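Local coordinates for protein hydrazine synthase alpha subunit (Candidatus Kuenenia stuttgartiensis, PDB 5C2V) that condenses ammonia with hydroxylamine to give hydrazine, as the diheme alpha subunit of the anammox hydrazine synthase complex, at residues G11-L14 with W15-S19; L190-G194 with G195-Q199; Q641-D645 with F646-I650. One frame throughout, in Å; residues are numbered along the deposited sequence.

Contact 1 of 3, residues G11-L14 with W15-S19; sequences GKAL and WTDYS
A type I beta turn, Leu14 to Asp17, delivers the chain into helix 18-25, with Trp15 and Thr16 at its corners. Its closing bond runs from Asp17 N to Leu14 O (3.1 Å, N-H...O angle 154°), the donor standing above the carbonyl plane. The Leu14 side chain lies alongside those of both corner residues. With CG swung away from its own nitrogen (chi1 -164°), its branches are shared out: CD2 comes against Thr16 OG1 at 3.2 Å, while CD1 approaches Trp15 CD1 obliquely at 4.2 Å. On the indole itself, Thr16 CG2 sits 3.5 Å above one face, offset toward the rim. The gamma subunit packs on this apolar group, its Ala54 on Leu14 and Thr16 and its Arg20 on Trp15; His276 of the beta subunit also touches Leu14. Asp17 OD1 receives weak bonds from Ser19 OG (3.3 Å) and from Gly20 N, while OD2 accepts from Val3 N and so ties the helix start to the chain terminus. The motif is thus a type I turn whose last residue, Asp17, is the N-cap of helix 18-25, at the place where the gamma and beta subunits adjoin.

Contact 2 of 3, residues L190-G194 with G195-Q199; sequences LDTQG and GKIIQ
Gly195, the N-cap residue of helix 196-201, lies against the carboxylate of Asp191, its N being 3.4 Å from Asp191 CG. Both Gly194 and Gly195 have positive phi, a conformation natural to glycine, and they turn the chain from the end of strand 186-191 into the helix. Gly195 O opens the helical bonding by accepting from Gln199 N. Next comes Lys196, whose chain bends at chi2 (94°) and runs back over the turn, bringing CD to 3.2 Å from Gln193 O; its CB lies near Gln193 CB. The Ile197 side chain slants across those of Asp191, Thr192 and Gln193. Its CG1 meets Gln193 CG at 3.7 Å, CD1 extends to 4.1 Å from Thr192 OG1, and CB lies beside the Asp191 carboxylate. Ile198 N supplies the hydrogen bond that crosses the contact, donating to Asp191 OD2 (2.7 Å, N-H...O angle 162°); the N-H meets OD2 nearly in line with its C-O bond. The other oxygen, Asp191 OD1, accepts from Gln193 N (2.9 Å) on its anti side, an Asx turn. One buried carboxylate thus holds the turn with one oxygen and a first-turn amide of the helix with the other; the positive end of the helix would probably favour its negative charge. Around this connection, Asp191 pairs its backbone with Thr217 of strand 216-220, and Thr192 OG1 bonds to Thr163 OG1. Ile197 and Ile198 cover Thr163 and Met165 of strand 154-171, Lys196 and Gln193 touch Val160 of the same strand, and Gln199 reaches Ile143 and Trp145 of strand 139-146: the short helix packs on the same antiparallel sheet that the chain has just left.

Contact 3 of 3, residues Q641-D645 with F646-I650; sequences QRTVD and FRRDI
Thr643 is linked to Arg648 by a water: water 1 accepts from Thr643 N at 3.0 Å and from Arg648 NH1 at 3.3 Å. The hydroxyl of Thr643 belongs elsewhere, bonded to Arg503 O. Val644 follows, with CG1 packing on Ile650 CD1 at 4.1 Å; both side chains also lie on Trp760 of helix 751-762. Asp645 is the N-cap of helix 646-657, whose first turn is weakly bonded and widened to a pi-type turn; the helix lies in the cytochrome c domain and leads toward the heme-binding Cys658. The backbone N of Asp645 donates to Asp649 OD2 (2.9 Å), on the anti side and 31° out of the carboxylate plane, so that a side chain of the first turn reaches back to the cap residue. Asp645 O in turn accepts from Asp649 N at 2.8 Å. The carboxylate of Asp645, carried clear of its own backbone N (chi1 -171°), takes weak capping bonds on OD1 from Arg647 N and Arg648 N. Arg647 then grips it side-on with two nitrogens: NE to OD1 at 2.8 Å, in the guanidinium plane and on the syn lone pair, and NH2 to OD2 at 2.7 Å, this one tilted out of both planes, which lie 37° apart. OD2 has a further donor in Asn769 N. The remaining nitrogen of Arg647, NH1, forms salt bridges with Asp768 and Asp774, two ligands of the bound calcium ion, and Trp767 makes a cation-pi contact with the group, consistent with Asp645 helping to orient an arginine in the second shell of the calcium site. Arg648 lays one guanidinium face over Asp645 CB.

Each contact marks a loop entering a helix, in a chain with far more strand than helix, and they come in series along it. Contact 1 precedes helix 18-25 near the N-terminus, where the gamma and beta subunits adjoin; contact 2 joins strand 186-191 to helix 196-201 on an antiparallel sheet of the N-terminal domain; contact 3 opens helix 646-657 in the C-terminal cytochrome c domain, beside a calcium site. Centres of contacts 1 and 2 are 30 Å apart, those of 2 and 3 43 Å, and those of 1 and 3 58 Å, on opposite sides of the chain's centre. None touches another, so they belong to separate local elements of this multidomain subunit.

Contact 1 of 3, residues G11-L14 with W15-S19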
ATOM      1  N   GLY D  11      -8.340  46.149 -12.551  1.00 86.01           N
ATOM      2  CA  GLY D  11      -6.913  46.003 -12.769  1.00 85.27           C
ATOM      3  C   GLY D  11      -6.072  46.197 -11.517  1.00 88.62           C
ATOM      4  O   GLY D  11      -4.870  45.935 -11.527  1.00 89.69           O
ATOM      5  N   LYS D  12      -6.700  46.654 -10.436  1.00 85.32           N
ATOM      6  CA  LYS D  12      -5.990  46.882  -9.178  1.00 83.57           C
ATOM      7  C   LYS D  12      -6.560  45.996  -8.071  1.00 78.61           C
ATOM      8  O   LYS D  12      -7.691  45.526  -8.167  1.00 78.94           O
ATOM      9  CB  LYS D  12      -6.066  48.356  -8.771  1.00 81.96           C
ATOM     10  CG  LYS D  12      -5.486  49.319  -9.801  1.00 88.15           C
ATOM     11  CD  LYS D  12      -4.024  49.016 -10.099  1.00 96.37           C
ATOM     12  CE  LYS D  12      -3.120  49.449  -8.954  1.00 98.90           C
ATOM     13  NZ  LYS D  12      -1.679  49.279  -9.290  1.00 87.68           N
ATOM     14  N   ALA D  13      -5.772  45.774  -7.022  1.00 72.27           N
ATOM     15  CA  ALA D  13      -6.149  44.828  -5.975  1.00 78.76           C
ATOM     16  C   ALA D  13      -6.380  45.497  -4.622  1.00 75.83           C
ATOM     17  O   ALA D  13      -5.824  46.557  -4.334  1.00 87.02           O
ATOM     18  CB  ALA D  13      -5.086  43.747  -5.842  1.00 76.79           C
ATOM     19  N   LEU D  14      -7.208  44.862  -3.797  1.00 70.17           N
ATOM     20  CA  LEU D  14      -7.480  45.341  -2.447  1.00 70.60           C
ATOM     21  C   LEU D  14      -6.319  44.981  -1.524  1.00 69.40           C
ATOM     22  O   LEU D  14      -5.600  44.015  -1.774  1.00 76.57           O
ATOM     23  CB  LEU D  14      -8.791  44.746  -1.922  1.00 68.32           C
ATOM     24  CG  LEU D  14      -9.431  45.409  -0.702  1.00 83.67           C
ATOM     25  CD1 LEU D  14      -9.779  46.858  -1.004  1.00 84.19           C
ATOM     26  CD2 LEU D  14     -10.670  44.643  -0.263  1.00 65.87           C
ATOM     27  N   TRP D  15      -6.139  45.757  -0.458  1.00 73.86           N
ATOM     28  CA  TRP D  15      -5.015  45.549   0.452  1.00 78.32           C
ATOM     29  C   TRP D  15      -5.179  44.287   1.299  1.00 75.14           C
ATOM     30  O   TRP D  15      -4.236  43.852   1.959  1.00 73.83           O
ATOM     31  CB  TRP D  15      -4.826  46.768   1.360  1.00 84.11           C
ATOM     32  CG  TRP D  15      -6.031  47.131   2.178  1.00 79.99           C
ATOM     33  CD1 TRP D  15      -6.997  48.039   1.856  1.00 76.55           C
ATOM     34  CD2 TRP D  15      -6.391  46.601   3.461  1.00 74.30           C
ATOM     35  NE1 TRP D  15      -7.937  48.104   2.855  1.00 75.36           N
ATOM     36  CE2 TRP D  15      -7.589  47.232   3.852  1.00 69.72           C
ATOM     37  CE3 TRP D  15      -5.819  45.652   4.315  1.00 71.73           C
ATOM     38  CZ2 TRP D  15      -8.224  46.944   5.059  1.00 77.06           C
ATOM     39  CZ3 TRP D  15      -6.450  45.370   5.513  1.00 66.79           C
ATOM     40  CH2 TRP D  15      -7.640  46.014   5.873  1.00 75.94           C
ATOM     41  N   THR D  16      -6.375  43.709   1.283  1.00 78.58           N
ATOM     42  CA  THR D  16      -6.631  42.470   2.007  1.00 73.21           C
ATOM     43  C   THR D  16      -6.211  41.249   1.196  1.00 70.63           C
ATOM     44  O   THR D  16      -6.063  40.154   1.738  1.00 60.97           O
ATOM     45  CB  THR D  16      -8.115  42.323   2.379  1.00 76.33           C
ATOM     46  OG1 THR D  16      -8.911  42.370   1.189  1.00 82.20           O
ATOM     47  CG2 THR D  16      -8.541  43.439   3.316  1.00 65.46           C
ATOM     48  N   ASP D  17      -6.016  41.439  -0.105  1.00 65.41           N
ATOM     49  CA  ASP D  17      -5.627  40.338  -0.974  1.00 56.53           C
ATOM     50  C   ASP D  17      -4.107  40.292  -1.068  1.00 66.60           C
ATOM     51  O   ASP D  17      -3.490  41.139  -1.707  1.00 71.22           O
ATOM     52  CB  ASP D  17      -6.262  40.503  -2.358  1.00 60.36           C
ATOM     53  CG  ASP D  17      -5.842  39.421  -3.335  1.00 76.11           C
ATOM     54  OD1 ASP D  17      -5.417  38.334  -2.889  1.00 86.82           O
ATOM     55  OD2 ASP D  17      -5.950  39.656  -4.558  1.00 69.98           O
ATOM     56  N   TYR D  18      -3.515  39.278  -0.446  1.00 70.92           N
ATOM     57  CA  TYR D  18      -2.065  39.196  -0.314  1.00 64.93           C
ATOM     58  C   TYR D  18      -1.392  38.908  -1.648  1.00 72.61           C
ATOM     59  O   TYR D  18      -0.485  39.629  -2.068  1.00 79.93           O
ATOM     60  CB  TYR D  18      -1.685  38.124   0.710  1.00 63.90           C
ATOM     61  CG  TYR D  18      -0.235  37.699   0.654  1.00 83.13           C
ATOM     62  CD1 TYR D  18       0.149  36.559  -0.041  1.00 78.86           C
ATOM     63  CD2 TYR D  18       0.751  38.437   1.296  1.00 83.35           C
ATOM     64  CE1 TYR D  18       1.473  36.168  -0.098  1.00 71.48           C
ATOM     65  CE2 TYR D  18       2.078  38.052   1.247  1.00 81.45           C
ATOM     66  CZ  TYR D  18       2.432  36.918   0.548  1.00 82.65           C
ATOM     67  OH  TYR D  18       3.751  36.528   0.495  1.00 70.58           O
ATOM     68  N   SER D  19      -1.842  37.847  -2.310  1.00 70.28           N
ATOM     69  CA  SER D  19      -1.291  37.453  -3.599  1.00 72.82           C
ATOM     70  C   SER D  19      -1.562  38.516  -4.657  1.00 66.76           C
ATOM     71  O   SER D  19      -0.840  38.615  -5.648  1.00 75.29           O
ATOM     72  CB  SER D  19      -1.871  36.107  -4.037  1.00 77.21           C
ATOM     73  OG  SER D  19      -3.287  36.133  -4.012  1.00 91.12           O
TER

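Contact 2 of 3, residues L190-G194 with G195-Q199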
ATOM      1  N   LEU D 190      11.323  33.908  17.045  1.00 59.86           N
ATOM      2  CA  LEU D 190      12.428  34.688  17.586  1.00 71.94           C
ATOM      3  C   LEU D 190      12.126  36.182  17.593  1.00 71.94           C
ATOM      4  O   LEU D 190      11.883  36.784  16.545  1.00 64.20           O
ATOM      5  CB  LEU D 190      13.705  34.407  16.784  1.00 67.04           C
ATOM      6  CG  LEU D 190      15.007  35.137  17.127  1.00 71.15           C
ATOM      7  CD1 LEU D 190      16.190  34.225  16.876  1.00 56.53           C
ATOM      8  CD2 LEU D 190      15.162  36.407  16.307  1.00 77.49           C
ATOM      9  N   ASP D 191      12.144  36.770  18.784  1.00 70.67           N
ATOM     10  CA  ASP D 191      12.039  38.214  18.928  1.00 69.08           C
ATOM     11  C   ASP D 191      13.414  38.834  18.718  1.00 62.22           C
ATOM     12  O   ASP D 191      14.378  38.512  19.430  1.00 59.15           O
ATOM     13  CB  ASP D 191      11.475  38.592  20.300  1.00 73.26           C
ATOM     14  CG  ASP D 191      10.949  40.016  20.344  1.00 83.58           C
ATOM     15  OD1 ASP D 191      11.572  40.910  19.732  1.00 75.86           O
ATOM     16  OD2 ASP D 191       9.906  40.245  20.991  1.00 87.95           O
ATOM     17  N   THR D 192      13.487  39.721  17.728  1.00 57.19           N
ATOM     18  CA  THR D 192      14.734  40.350  17.314  1.00 72.86           C
ATOM     19  C   THR D 192      15.110  41.546  18.182  1.00 73.75           C
ATOM     20  O   THR D 192      16.260  41.983  18.177  1.00 81.54           O
ATOM     21  CB  THR D 192      14.656  40.822  15.847  1.00 75.52           C
ATOM     22  OG1 THR D 192      13.676  41.862  15.729  1.00 57.52           O
ATOM     23  CG2 THR D 192      14.275  39.670  14.930  1.00 65.58           C
ATOM     24  N   GLN D 193      14.142  42.078  18.921  1.00 69.72           N
ATOM     25  CA  GLN D 193      14.385  43.274  19.719  1.00 71.40           C
ATOM     26  C   GLN D 193      14.723  42.963  21.173  1.00 73.81           C
ATOM     27  O   GLN D 193      14.953  43.875  21.967  1.00 92.01           O
ATOM     28  CB  GLN D 193      13.178  44.213  19.647  1.00 58.46           C
ATOM     29  CG  GLN D 193      13.021  44.892  18.293  1.00 67.29           C
ATOM     30  CD  GLN D 193      14.270  45.643  17.861  1.00 65.34           C
ATOM     31  OE1 GLN D 193      15.066  46.084  18.692  1.00 63.38           O
ATOM     32  NE2 GLN D 193      14.449  45.787  16.553  1.00 54.41           N
ATOM     33  N   GLY D 194      14.784  41.678  21.510  1.00 63.66           N
ATOM     34  CA  GLY D 194      15.133  41.261  22.857  1.00 55.05           C
ATOM     35  C   GLY D 194      13.922  40.964  23.717  1.00 65.37           C
ATOM     36  O   GLY D 194      14.001  40.964  24.947  1.00 59.44           O
ATOM     37  N   GLY D 195      12.793  40.715  23.064  1.00 71.87           N
ATOM     38  CA  GLY D 195      11.551  40.437  23.759  1.00 73.35           C
ATOM     39  C   GLY D 195      10.633  41.641  23.758  1.00 77.37           C
ATOM     40  O   GLY D 195       9.506  41.572  24.250  1.00 78.71           O
ATOM     41  N   LYS D 196      11.089  42.754  23.206  1.00 87.31           N
ATOM     42  CA  LYS D 196      10.291  43.964  23.310  1.00 79.71           C
ATOM     43  C   LYS D 196       9.156  43.995  22.290  1.00 79.50           C
ATOM     44  O   LYS D 196       8.189  44.722  22.472  1.00 74.80           O
ATOM     45  CB  LYS D 196      11.180  45.205  23.178  1.00 85.46           C
ATOM     46  CG  LYS D 196      11.924  45.553  24.467  1.00 88.63           C
ATOM     47  CD  LYS D 196      13.314  44.942  24.475  1.00 94.33           C
ATOM     48  CE  LYS D 196      14.036  45.146  25.793  1.00 93.55           C
ATOM     49  NZ  LYS D 196      15.432  44.631  25.718  1.00 85.27           N
ATOM     50  N   ILE D 197       9.260  43.200  21.227  1.00 69.53           N
ATOM     51  CA  ILE D 197       8.183  43.122  20.239  1.00 66.74           C
ATOM     52  C   ILE D 197       7.032  42.281  20.785  1.00 69.47           C
ATOM     53  O   ILE D 197       5.859  42.623  20.617  1.00 64.80           O
ATOM     54  CB  ILE D 197       8.679  42.538  18.903  1.00 70.74           C
ATOM     55  CG1 ILE D 197       9.596  43.551  18.215  1.00 73.20           C
ATOM     56  CG2 ILE D 197       7.506  42.175  17.996  1.00 76.29           C
ATOM     57  CD1 ILE D 197       9.956  43.201  16.791  1.00 78.69           C
ATOM     58  N   ILE D 198       7.380  41.189  21.456  1.00 75.18           N
ATOM     59  CA  ILE D 198       6.404  40.380  22.173  1.00 77.17           C
ATOM     60  C   ILE D 198       5.784  41.212  23.295  1.00 63.39           C
ATOM     61  O   ILE D 198       4.595  41.096  23.589  1.00 63.02           O
ATOM     62  CB  ILE D 198       7.050  39.100  22.748  1.00 69.75           C
ATOM     63  CG1 ILE D 198       7.511  38.189  21.611  1.00 74.05           C
ATOM     64  CG2 ILE D 198       6.079  38.354  23.646  1.00 63.34           C
ATOM     65  CD1 ILE D 198       6.385  37.702  20.727  1.00 70.64           C
ATOM     66  N   GLN D 199       6.597  42.073  23.901  1.00 71.80           N
ATOM     67  CA  GLN D 199       6.116  42.969  24.946  1.00 73.22           C
ATOM     68  C   GLN D 199       5.189  44.025  24.357  1.00 57.87           C
ATOM     69  O   GLN D 199       4.286  44.520  25.028  1.00 58.63           O
ATOM     70  CB  GLN D 199       7.289  43.634  25.670  1.00 76.08           C
ATOM     71  CG  GLN D 199       6.896  44.342  26.954  1.00 73.62           C
ATOM     72  CD  GLN D 199       8.088  44.893  27.711  1.00 57.95           C
ATOM     73  OE1 GLN D 199       9.199  44.963  27.184  1.00 83.13           O
ATOM     74  NE2 GLN D 199       7.862  45.286  28.958  1.00 54.39           N
TER

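Contact 3 of 3, residues Q641-D645 with F646-I650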
ATOM      1  N   GLN D 641       5.461  11.398  36.587  1.00 46.19           N
ATOM      2  CA  GLN D 641       4.610  10.872  35.517  1.00 48.33           C
ATOM      3  C   GLN D 641       4.810   9.367  35.331  1.00 55.96           C
ATOM      4  O   GLN D 641       5.936   8.892  35.181  1.00 52.71           O
ATOM      5  CB  GLN D 641       4.880  11.604  34.200  1.00 38.44           C
ATOM      6  CG  GLN D 641       3.810  11.375  33.140  1.00 33.27           C
ATOM      7  CD  GLN D 641       4.107  12.098  31.840  1.00 42.74           C
ATOM      8  OE1 GLN D 641       5.208  11.998  31.299  1.00 55.66           O
ATOM      9  NE2 GLN D 641       3.124  12.833  31.333  1.00 56.01           N
ATOM     10  N   ARG D 642       3.705   8.626  35.334  1.00 53.63           N
ATOM     11  CA  ARG D 642       3.750   7.166  35.349  1.00 48.40           C
ATOM     12  C   ARG D 642       3.819   6.541  33.957  1.00 59.55           C
ATOM     13  O   ARG D 642       3.170   7.004  33.018  1.00 51.29           O
ATOM     14  CB  ARG D 642       2.529   6.616  36.095  1.00 55.18           C
ATOM     15  CG  ARG D 642       2.554   5.111  36.319  1.00 55.49           C
ATOM     16  CD  ARG D 642       1.326   4.642  37.084  1.00 53.86           C
ATOM     17  NE  ARG D 642       0.096   4.814  36.316  1.00 73.45           N
ATOM     18  CZ  ARG D 642      -0.469   3.859  35.584  1.00 67.73           C
ATOM     19  NH1 ARG D 642       0.086   2.656  35.519  1.00 61.03           N
ATOM     20  NH2 ARG D 642      -1.589   4.103  34.918  1.00 53.18           N
ATOM     21  N   THR D 643       4.616   5.482  33.842  1.00 52.01           N
ATOM     22  CA  THR D 643       4.689   4.683  32.625  1.00 46.57           C
ATOM     23  C   THR D 643       4.727   3.203  32.988  1.00 50.51           C
ATOM     24  O   THR D 643       4.903   2.850  34.154  1.00 57.92           O
ATOM     25  CB  THR D 643       5.926   5.028  31.778  1.00 64.45           C
ATOM     26  OG1 THR D 643       5.793   4.452  30.472  1.00 48.03           O
ATOM     27  CG2 THR D 643       7.190   4.494  32.437  1.00 52.60           C
ATOM     28  N   VAL D 644       4.551   2.341  31.993  1.00 63.01           N
ATOM     29  CA  VAL D 644       4.650   0.904  32.216  1.00 60.84           C
ATOM     30  C   VAL D 644       5.937   0.353  31.611  1.00 61.94           C
ATOM     31  O   VAL D 644       6.130   0.393  30.396  1.00 54.99           O
ATOM     32  CB  VAL D 644       3.446   0.150  31.624  1.00 52.40           C
ATOM     33  CG1 VAL D 644       3.561  -1.337  31.919  1.00 57.52           C
ATOM     34  CG2 VAL D 644       2.147   0.704  32.183  1.00 39.59           C
ATOM     35  N   ASP D 645       6.815  -0.153  32.470  1.00 62.53           N
ATOM     36  CA  ASP D 645       8.084  -0.725  32.034  1.00 62.99           C
ATOM     37  C   ASP D 645       8.044  -2.244  32.165  1.00 64.36           C
ATOM     38  O   ASP D 645       7.650  -2.771  33.205  1.00 56.30           O
ATOM     39  CB  ASP D 645       9.240  -0.144  32.849  1.00 54.28           C
ATOM     40  CG  ASP D 645      10.597  -0.536  32.300  1.00 70.45           C
ATOM     41  OD1 ASP D 645      11.111  -1.607  32.689  1.00 68.55           O
ATOM     42  OD2 ASP D 645      11.153   0.230  31.484  1.00 46.74           O
ATOM     43  N   PHE D 646       8.453  -2.944  31.111  1.00 64.30           N
ATOM     44  CA  PHE D 646       8.342  -4.400  31.065  1.00 57.69           C
ATOM     45  C   PHE D 646       9.162  -5.092  32.151  1.00 53.78           C
ATOM     46  O   PHE D 646       8.733  -6.096  32.717  1.00 62.69           O
ATOM     47  CB  PHE D 646       8.766  -4.923  29.691  1.00 58.98           C
ATOM     48  CG  PHE D 646       8.574  -6.403  29.522  1.00 56.50           C
ATOM     49  CD1 PHE D 646       7.332  -6.918  29.191  1.00 53.79           C
ATOM     50  CD2 PHE D 646       9.633  -7.280  29.693  1.00 62.71           C
ATOM     51  CE1 PHE D 646       7.148  -8.279  29.036  1.00 61.03           C
ATOM     52  CE2 PHE D 646       9.456  -8.642  29.540  1.00 59.42           C
ATOM     53  CZ  PHE D 646       8.212  -9.142  29.210  1.00 56.34           C
ATOM     54  N   ARG D 647      10.341  -4.553  32.436  1.00 54.18           N
ATOM     55  CA  ARG D 647      11.242  -5.156  33.410  1.00 51.35           C
ATOM     56  C   ARG D 647      10.756  -4.943  34.840  1.00 56.33           C
ATOM     57  O   ARG D 647      10.813  -5.851  35.669  1.00 68.61           O
ATOM     58  CB  ARG D 647      12.649  -4.585  33.248  1.00 60.81           C
ATOM     59  CG  ARG D 647      13.155  -4.614  31.819  1.00 62.27           C
ATOM     60  CD  ARG D 647      14.209  -3.549  31.591  1.00 70.80           C
ATOM     61  NE  ARG D 647      13.663  -2.206  31.746  1.00 63.51           N
ATOM     62  CZ  ARG D 647      14.382  -1.093  31.659  1.00 68.55           C
ATOM     63  NH1 ARG D 647      15.685  -1.160  31.419  1.00 71.68           N
ATOM     64  NH2 ARG D 647      13.799   0.087  31.815  1.00 71.02           N
ATOM     65  N   ARG D 648      10.285  -3.733  35.120  1.00 64.92           N
ATOM     66  CA  ARG D 648       9.845  -3.363  36.460  1.00 55.52           C
ATOM     67  C   ARG D 648       8.434  -3.853  36.784  1.00 58.91           C
ATOM     68  O   ARG D 648       8.146  -4.230  37.920  1.00 64.29           O
ATOM     69  CB  ARG D 648       9.910  -1.844  36.624  1.00 73.34           C
ATOM     70  CG  ARG D 648       9.648  -1.354  38.037  1.00 61.48           C
ATOM     71  CD  ARG D 648       8.706  -0.163  38.028  1.00 42.34           C
ATOM     72  NE  ARG D 648       9.169   0.897  37.138  1.00 54.79           N
ATOM     73  CZ  ARG D 648       8.396   1.879  36.685  1.00 62.99           C
ATOM     74  NH1 ARG D 648       7.118   1.933  37.034  1.00 55.32           N
ATOM     75  NH2 ARG D 648       8.899   2.804  35.879  1.00 58.66           N
ATOM     76  N   ASP D 649       7.560  -3.850  35.783  1.00 69.23           N
ATOM     77  CA  ASP D 649       6.136  -4.078  36.011  1.00 54.75           C
ATOM     78  C   ASP D 649       5.649  -5.452  35.540  1.00 61.41           C
ATOM     79  O   ASP D 649       5.187  -6.260  36.345  1.00 71.19           O
ATOM     80  CB  ASP D 649       5.319  -2.976  35.330  1.00 53.66           C
ATOM     81  CG  ASP D 649       5.650  -1.592  35.862  1.00 60.85           C
ATOM     82  OD1 ASP D 649       5.888  -1.465  37.082  1.00 63.50           O
ATOM     83  OD2 ASP D 649       5.680  -0.632  35.063  1.00 59.95           O
ATOM     84  N   ILE D 650       5.742  -5.704  34.237  1.00 55.00           N
ATOM     85  CA  ILE D 650       5.171  -6.908  33.631  1.00 53.55           C
ATOM     86  C   ILE D 650       5.919  -8.203  33.971  1.00 54.33           C
ATOM     87  O   ILE D 650       5.304  -9.205  34.360  1.00 60.64           O
ATOM     88  CB  ILE D 650       5.120  -6.773  32.096  1.00 51.02           C
ATOM     89  CG1 ILE D 650       4.384  -5.491  31.695  1.00 45.37           C
ATOM     90  CG2 ILE D 650       4.460  -7.993  31.471  1.00 45.40           C
ATOM     91  CD1 ILE D 650       2.989  -5.380  32.272  1.00 39.23           C
TER
HETATM   92  O   HOH W   1       6.303   5.021  36.322  1.00 49.64           O